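Local structure of poly-beta-hydroxybuterate polymerase (Cupriavidus necator, 5T6O) at residues Asn192-Leu197 with Ser306-Gly311; Gly276-Glu279 with Pro284-Ala287; Ala328-Glu331 with Gln335-Ala338. The protein makes polyhydroxybutyrate by non-templated polymerisation, probably through acyltransferase chemistry, this chain being its catalytic domain. The protein carries 1 engineered substitution. All blocks are in the same frame, centred on the assembly; numbering follows the deposited sequence.

Interaction 1 (Asn192-Leu197 with Ser306-Gly311)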
loop_
_atom_site.group_PDB
_atom_site.type_symbol
_atom_site.label_atom_id
_atom_site.label_comp_id
_atom_site.label_asym_id
_atom_site.label_seq_id
_atom_site.Cartn_x
_atom_site.Cartn_y
_atom_site.Cartn_z
ATOM N N ASN A 192 -13.340 -11.099 20.137
ATOM C CA ASN A 192 -13.639 -11.950 19.000
ATOM C C ASN A 192 -12.522 -11.779 17.983
ATOM O O ASN A 192 -11.628 -10.947 18.144
ATOM C CB ASN A 192 -15.016 -11.636 18.416
ATOM C CG ASN A 192 -15.143 -10.201 17.984
ATOM O OD1 ASN A 192 -14.219 -9.630 17.428
ATOM N ND2 ASN A 192 -16.286 -9.602 18.267
ATOM N N THR A 193 -12.573 -12.586 16.927
ATOM C CA THR A 193 -11.448 -12.670 16.009
ATOM C C THR A 193 -11.467 -11.533 14.997
ATOM O O THR A 193 -10.465 -10.829 14.828
ATOM C CB THR A 193 -11.472 -14.018 15.279
ATOM O OG1 THR A 193 -11.339 -15.075 16.235
ATOM C CG2 THR A 193 -10.335 -14.103 14.272
ATOM N N PHE A 194 -12.593 -11.345 14.310
ATOM C CA PHE A 194 -12.596 -10.381 13.216
ATOM C C PHE A 194 -12.585 -8.945 13.708
ATOM O O PHE A 194 -12.161 -8.061 12.958
ATOM C CB PHE A 194 -13.779 -10.655 12.289
ATOM C CG PHE A 194 -13.500 -11.775 11.333
ATOM C CD1 PHE A 194 -13.625 -13.093 11.737
ATOM C CD2 PHE A 194 -13.023 -11.511 10.057
ATOM C CE1 PHE A 194 -13.328 -14.128 10.864
ATOM C CE2 PHE A 194 -12.726 -12.543 9.174
ATOM C CZ PHE A 194 -12.871 -13.851 9.582
ATOM N N SER A 195 -12.980 -8.694 14.958
ATOM C CA SER A 195 -12.875 -7.353 15.522
ATOM C C SER A 195 -11.909 -7.291 16.708
ATOM O O SER A 195 -12.049 -6.424 17.577
ATOM C CB SER A 195 -14.258 -6.833 15.921
ATOM O OG SER A 195 -15.115 -6.765 14.782
ATOM N N PHE A 196 -10.912 -8.183 16.764
ATOM C CA PHE A 196 -9.966 -8.116 17.877
ATOM C C PHE A 196 -9.215 -6.787 17.918
ATOM O O PHE A 196 -8.863 -6.306 19.003
ATOM C CB PHE A 196 -8.946 -9.261 17.847
ATOM C CG PHE A 196 -8.053 -9.262 19.060
ATOM C CD1 PHE A 196 -8.588 -9.510 20.312
ATOM C CD2 PHE A 196 -6.715 -8.915 18.963
ATOM C CE1 PHE A 196 -7.792 -9.478 21.448
ATOM C CE2 PHE A 196 -5.912 -8.876 20.092
ATOM C CZ PHE A 196 -6.459 -9.170 21.338
ATOM N N LEU A 197 -8.948 -6.175 16.771
ATOM C CA LEU A 197 -8.351 -4.841 16.776
ATOM C C LEU A 197 -9.369 -3.774 16.388
ATOM O O LEU A 197 -9.025 -2.765 15.775
ATOM C CB LEU A 197 -7.135 -4.793 15.847
ATOM C CG LEU A 197 -6.046 -5.807 16.224
ATOM C CD1 LEU A 197 -4.911 -5.815 15.199
ATOM C CD2 LEU A 197 -5.524 -5.561 17.642
ATOM N N SER A 306 -7.012 -17.091 -0.470
ATOM C CA SER A 306 -8.198 -16.502 0.162
ATOM C C SER A 306 -7.941 -15.990 1.583
ATOM O O SER A 306 -6.788 -15.785 1.980
ATOM C CB SER A 306 -9.379 -17.491 0.147
ATOM O OG SER A 306 -10.611 -16.797 0.324
ATOM N N GLY A 307 -9.019 -15.748 2.335
ATOM C CA GLY A 307 -8.971 -14.957 3.552
ATOM C C GLY A 307 -8.616 -15.750 4.804
ATOM O O GLY A 307 -8.199 -16.909 4.756
ATOM N N HIS A 308 -8.815 -15.088 5.955
ATOM C CA HIS A 308 -8.395 -15.626 7.249
ATOM C C HIS A 308 -8.988 -17.008 7.506
ATOM O O HIS A 308 -8.261 -17.965 7.805
ATOM C CB HIS A 308 -8.803 -14.636 8.350
ATOM C CG HIS A 308 -8.401 -15.047 9.734
ATOM N ND1 HIS A 308 -7.087 -15.253 10.103
ATOM C CD2 HIS A 308 -9.144 -15.270 10.847
ATOM C CE1 HIS A 308 -7.040 -15.591 11.381
ATOM N NE2 HIS A 308 -8.275 -15.608 11.855
ATOM N N ILE A 309 -10.309 -17.133 7.422
ATOM C CA ILE A 309 -10.938 -18.433 7.675
ATOM C C ILE A 309 -11.125 -19.219 6.385
ATOM O O ILE A 309 -10.868 -20.423 6.348
ATOM C CB ILE A 309 -12.283 -18.263 8.412
ATOM C CG1 ILE A 309 -12.070 -17.615 9.783
ATOM C CG2 ILE A 309 -12.980 -19.626 8.553
ATOM C CD1 ILE A 309 -11.144 -18.404 10.696
ATOM N N ALA A 310 -11.578 -18.562 5.316
ATOM C CA ALA A 310 -11.779 -19.279 4.054
ATOM C C ALA A 310 -10.508 -20.003 3.614
ATOM O O ALA A 310 -10.574 -21.108 3.067
ATOM C CB ALA A 310 -12.247 -18.315 2.961
ATOM N N GLY A 311 -9.341 -19.406 3.864
ATOM C CA GLY A 311 -8.106 -20.031 3.413
ATOM C C GLY A 311 -7.717 -21.240 4.245
ATOM O O GLY A 311 -7.253 -22.250 3.708
#
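The imidazole of His308 meets Thr193 and Phe194 where two loops of the alpha/beta hydrolase fold come together. One follows strand 188-191; the other leads from the end of strand 299-304 into helix 308-312. That position, and a hydrogen bond from ND1 to Asp280, are consistent with His308 being the histidine of a catalytic triad, as in relatives of this fold. From CB, which points at the opposite loop, CG leaves anti to the backbone N (chi1 -179°) and sends the ring across toward 192-197. On one branch ND1 is engaged by Asp280. On the other, CD2 lies 3.8 Å from Thr193 CG2 and 4.2 Å from Phe194 CZ, and NE2 at the far end comes 3.5 Å from the same Thr193 methyl. The rings form an offset edge-to-face pair: their centroids are 5.8 Å apart, the planes stand at 81°, and the imidazole edge is turned to the phenyl face. Thr193 presents its methyl while OG1, beside the backbone N, is hydrogen-bonded to Asn48. Behind this contact Ser195 N bonds Asn192 OD1 at 2.9 Å, an Asx motif, with the donor tilted 30° from the carbonyl plane. Phe161 of the second subunit meets the Phe194 ring with its plane nearly parallel. At the phenyl edge, Ile309 CG1 sits near the ring plane, 3.9 Å from Phe194 CZ and equally close to CE1.

Interaction 2 (Gly276-Glu279 with Pro284-Ala287). With SO4 (sulfate ion), chain B.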
loop_
_atom_site.group_PDB
_atom_site.type_symbol
_atom_site.label_atom_id
_atom_site.label_comp_id
_atom_site.label_asym_id
_atom_site.label_seq_id
_atom_site.Cartn_x
_atom_site.Cartn_y
_atom_site.Cartn_z
ATOM N N GLY A 276 0.032 -19.849 6.064
ATOM C CA GLY A 276 -0.703 -18.596 6.062
ATOM C C GLY A 276 -1.609 -18.522 4.847
ATOM O O GLY A 276 -1.453 -19.281 3.890
ATOM N N SER A 277 -2.561 -17.586 4.893
ATOM C CA SER A 277 -3.513 -17.383 3.804
ATOM C C SER A 277 -3.260 -16.043 3.110
ATOM O O SER A 277 -3.037 -15.019 3.766
ATOM C CB SER A 277 -4.955 -17.441 4.318
ATOM O OG SER A 277 -5.269 -18.725 4.846
ATOM N N ARG A 278 -3.325 -16.044 1.780
ATOM C CA ARG A 278 -2.801 -14.900 1.031
ATOM C C ARG A 278 -3.604 -13.616 1.257
ATOM O O ARG A 278 -3.023 -12.522 1.312
ATOM C CB ARG A 278 -2.749 -15.222 -0.457
ATOM C CG ARG A 278 -2.100 -14.084 -1.213
ATOM C CD ARG A 278 -1.691 -14.497 -2.585
ATOM N NE ARG A 278 -1.035 -13.387 -3.254
ATOM C CZ ARG A 278 -0.725 -13.400 -4.540
ATOM N NH1 ARG A 278 -1.017 -14.477 -5.263
ATOM N NH2 ARG A 278 -0.136 -12.346 -5.095
ATOM N N GLU A 279 -4.935 -13.705 1.332
ATOM C CA GLU A 279 -5.759 -12.512 1.514
ATOM C C GLU A 279 -6.128 -12.285 2.980
ATOM O O GLU A 279 -7.089 -11.564 3.269
ATOM C CB GLU A 279 -7.033 -12.588 0.676
ATOM C CG GLU A 279 -6.848 -13.090 -0.758
ATOM C CD GLU A 279 -5.878 -12.282 -1.611
ATOM O OE1 GLU A 279 -5.654 -11.077 -1.352
ATOM O OE2 GLU A 279 -5.347 -12.871 -2.580
ATOM N N PRO A 284 -1.529 -11.152 8.429
ATOM C CA PRO A 284 -0.962 -11.020 7.079
ATOM C C PRO A 284 -0.062 -12.203 6.751
ATOM O O PRO A 284 0.695 -12.675 7.599
ATOM C CB PRO A 284 -0.159 -9.714 7.161
ATOM C CG PRO A 284 -0.899 -8.899 8.209
ATOM C CD PRO A 284 -1.352 -9.925 9.231
ATOM N N TRP A 285 -0.149 -12.696 5.514
ATOM C CA TRP A 285 0.633 -13.887 5.192
ATOM C C TRP A 285 2.122 -13.600 5.289
ATOM O O TRP A 285 2.899 -14.480 5.672
ATOM C CB TRP A 285 0.255 -14.450 3.810
ATOM C CG TRP A 285 0.923 -13.831 2.594
ATOM C CD1 TRP A 285 0.411 -12.855 1.793
ATOM C CD2 TRP A 285 2.199 -14.188 2.026
ATOM N NE1 TRP A 285 1.290 -12.569 0.771
ATOM C CE2 TRP A 285 2.398 -13.367 0.897
ATOM C CE3 TRP A 285 3.188 -15.113 2.367
ATOM C CZ2 TRP A 285 3.542 -13.447 0.105
ATOM C CZ3 TRP A 285 4.333 -15.194 1.575
ATOM C CH2 TRP A 285 4.497 -14.366 0.461
ATOM N N THR A 286 2.527 -12.358 5.008
ATOM C CA THR A 286 3.933 -11.993 5.141
ATOM C C THR A 286 4.374 -12.020 6.600
ATOM O O THR A 286 5.549 -12.292 6.891
ATOM C CB THR A 286 4.160 -10.607 4.541
ATOM O OG1 THR A 286 3.238 -9.685 5.129
ATOM C CG2 THR A 286 3.909 -10.637 3.045
ATOM N N ALA A 287 3.446 -11.740 7.521
ATOM C CA ALA A 287 3.755 -11.791 8.948
ATOM C C ALA A 287 3.921 -13.229 9.413
ATOM O O ALA A 287 4.846 -13.537 10.169
ATOM C CB ALA A 287 2.658 -11.085 9.754
HETATM S S SO4 B . 0.489 -10.103 -2.285
HETATM O O1 SO4 B . 1.083 -10.604 -3.523
HETATM O O2 SO4 B . 0.085 -8.714 -2.498
HETATM O O3 SO4 B . -0.693 -10.894 -1.939
HETATM O O4 SO4 B . 1.481 -10.177 -1.209
HETATM O O HOH W 1 -2.162 -11.607 3.712
#
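Arg278 and Trp285 run side by side and point the same way, with the guanidinium and indole planes 75° apart. Their stems are closest where Arg278 CG lies 4.1 Å from Trp285 CD1, and both polar ends then arrive at one sulfate ion, probably from the crystallisation liquor. Arg278 is extended from CG to NE and presents its edge: the sulfur lies in the guanidinium plane, NE donates to O3 at 2.8 Å in a nearly straight bond (167°), and NH2 donates to O1 at 2.6 Å. The indole also uses its edge, Trp285 NE1 reaching sulfate O4 at 3.1 Å in the plane of the ring. Three N-H groups thus bind three different oxygens, which fixes how the ion is turned between the two side chains. The contact joins elements of a beta-alpha-beta unit of the alpha/beta hydrolase fold, in which strand 272-277 is followed by helix 285-289 and then by strand 299-304. Trp285 opens that helix, right after the N-cap residue Pro284, and its CG sits between the backbone N and the carbonyl carbon (chi1 84°). From there the side chain lies against the backbone of Ser277 and Arg278, with Ser277 O 3.3 Å from Trp285 CB and Arg278 O 3.5 Å from Trp285 CD1. One ring face is covered by the Thr286 methyl CG2, over its centre. No direct hydrogen bond joins the two segments, but a water does: it donates to Arg278 O at 2.7 Å and accepts from Trp285 N at 2.9 Å. The remaining guanidinium nitrogen, Arg278 NH1, makes a salt bridge with Asp163 of the fourth subunit.

Interaction 3 (Ala328-Glu331 with Gln335-Ala338)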
loop_
_atom_site.group_PDB
_atom_site.type_symbol
_atom_site.label_atom_id
_atom_site.label_comp_id
_atom_site.label_asym_id
_atom_site.label_seq_id
_atom_site.Cartn_x
_atom_site.Cartn_y
_atom_site.Cartn_z
ATOM N N ALA A 328 12.546 -23.308 -1.132
ATOM C CA ALA A 328 13.485 -22.266 -0.746
ATOM C C ALA A 328 12.825 -21.287 0.220
ATOM O O ALA A 328 11.614 -21.053 0.175
ATOM C CB ALA A 328 13.996 -21.519 -1.977
ATOM N N LEU A 329 13.636 -20.706 1.101
ATOM C CA LEU A 329 13.150 -19.839 2.170
ATOM C C LEU A 329 14.008 -18.580 2.220
ATOM O O LEU A 329 14.803 -18.387 3.149
ATOM C CB LEU A 329 13.153 -20.584 3.508
ATOM C CG LEU A 329 12.235 -21.817 3.595
ATOM C CD1 LEU A 329 12.437 -22.607 4.889
ATOM C CD2 LEU A 329 10.778 -21.402 3.467
ATOM N N PRO A 330 13.876 -17.700 1.231
ATOM C CA PRO A 330 14.596 -16.425 1.287
ATOM C C PRO A 330 14.058 -15.554 2.407
ATOM O O PRO A 330 12.982 -15.795 2.959
ATOM C CB PRO A 330 14.327 -15.798 -0.087
ATOM C CG PRO A 330 13.017 -16.402 -0.514
ATOM C CD PRO A 330 13.045 -17.813 0.014
ATOM N N GLU A 331 14.838 -14.527 2.753
ATOM C CA GLU A 331 14.431 -13.644 3.839
ATOM C C GLU A 331 13.133 -12.917 3.503
ATOM O O GLU A 331 12.281 -12.708 4.375
ATOM C CB GLU A 331 15.557 -12.649 4.151
ATOM N N GLN A 335 10.144 -12.555 -2.530
ATOM C CA GLN A 335 11.046 -13.491 -3.194
ATOM C C GLN A 335 10.521 -14.915 -3.091
ATOM O O GLN A 335 10.629 -15.696 -4.046
ATOM C CB GLN A 335 12.451 -13.407 -2.595
ATOM C CG GLN A 335 13.241 -12.179 -2.974
ATOM C CD GLN A 335 14.082 -12.373 -4.222
ATOM O OE1 GLN A 335 15.312 -12.322 -4.168
ATOM N NE2 GLN A 335 13.425 -12.587 -5.355
ATOM N N TRP A 336 9.947 -15.272 -1.939
ATOM C CA TRP A 336 9.373 -16.607 -1.784
ATOM C C TRP A 336 8.252 -16.823 -2.790
ATOM O O TRP A 336 8.219 -17.831 -3.506
ATOM C CB TRP A 336 8.848 -16.805 -0.359
ATOM C CG TRP A 336 8.299 -18.192 -0.147
ATOM C CD1 TRP A 336 8.999 -19.286 0.273
ATOM C CD2 TRP A 336 6.947 -18.641 -0.357
ATOM N NE1 TRP A 336 8.175 -20.385 0.333
ATOM C CE2 TRP A 336 6.911 -20.019 -0.048
ATOM C CE3 TRP A 336 5.765 -18.011 -0.774
ATOM C CZ2 TRP A 336 5.737 -20.783 -0.140
ATOM C CZ3 TRP A 336 4.598 -18.769 -0.877
ATOM C CH2 TRP A 336 4.589 -20.140 -0.547
ATOM N N LEU A 337 7.332 -15.865 -2.866
ATOM C CA LEU A 337 6.201 -15.991 -3.773
ATOM C C LEU A 337 6.639 -15.997 -5.231
ATOM O O LEU A 337 6.054 -16.720 -6.046
ATOM C CB LEU A 337 5.213 -14.859 -3.499
ATOM C CG LEU A 337 3.876 -14.940 -4.225
ATOM C CD1 LEU A 337 3.219 -16.285 -4.009
ATOM C CD2 LEU A 337 2.997 -13.808 -3.707
ATOM N N ALA A 338 7.696 -15.246 -5.576
ATOM C CA ALA A 338 8.146 -15.206 -6.966
ATOM C C ALA A 338 8.595 -16.579 -7.457
ATOM O O ALA A 338 8.408 -16.911 -8.636
ATOM C CB ALA A 338 9.277 -14.187 -7.127
#
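Pro330 and Trp336 mark the nearest backbone approach, 6.1 Å between CA atoms, where the irregular chain after strand 322-325 passes beside helix 333-339 just after that helix has begun. The proline points at the helix and touches it with CG, the outermost atom of its ring, which stands 3.6 Å from Trp336 N and 3.7 Å from Gln335 CB. The pyrrolidine therefore lies against the backbone between these two helical residues; its CG is also 4.2 Å from Trp336 CB. Gln335 takes part mainly through its CB, because the chain bends sharply at chi2 (-91°) and carries the amide away from the proline. There NE2 makes a weak hydrogen bond to Tyr211 OH of the third subunit. Trp336 extends in a different direction: CG is anti to the backbone N (chi1 -178°), which brings the pyrrole part of the indole alongside residues 328-330. At this edge, near the ring plane, are Pro330 CD and the carbonyl of Ala328, whose O is 3.2 Å from Trp336 CD1. Leu329 lies beside the indole and points the same way; although its CB turns off from the helix, the branch ends in a methyl, CD2, that comes back to 4.2 Å from Trp336 NE1. Elsewhere on the ring, Phe301 packs edge-to-face and Tyr289 meets it at about 50°, so the indole ties this outer loop to helix 285-289 and strand 299-304. No hydrogen bond crosses between the two segments, and their adhesion rests on apolar packing, to which the Ala328 carbonyl probably adds a weak attraction for the slightly positive C-H edge of the indole.

In space the three contacts follow one another, although along the chain interaction 2 falls between the two segments of interaction 1. Interactions 1 and 2 have centres 11 Å apart and meet through the loops following strands 299-304 and 272-277, where Ser306 O lies 2.9 Å from Glu279 N, a probable hydrogen bond. Asp280, next after Glu279, bonds His308, so this junction lies beside the probable catalytic pair. Interactions 2 and 3, with centres 14 Å apart, touch by packing: Trp285 CZ3 is 3.9 Å from Trp336 CE3, aromatic carbon against aromatic carbon, and Leu337 CD2 is 3.7 Å from the sulfate-binding Arg278 NH2. Interactions 1 and 3 stay about 11 Å apart at their nearest atoms.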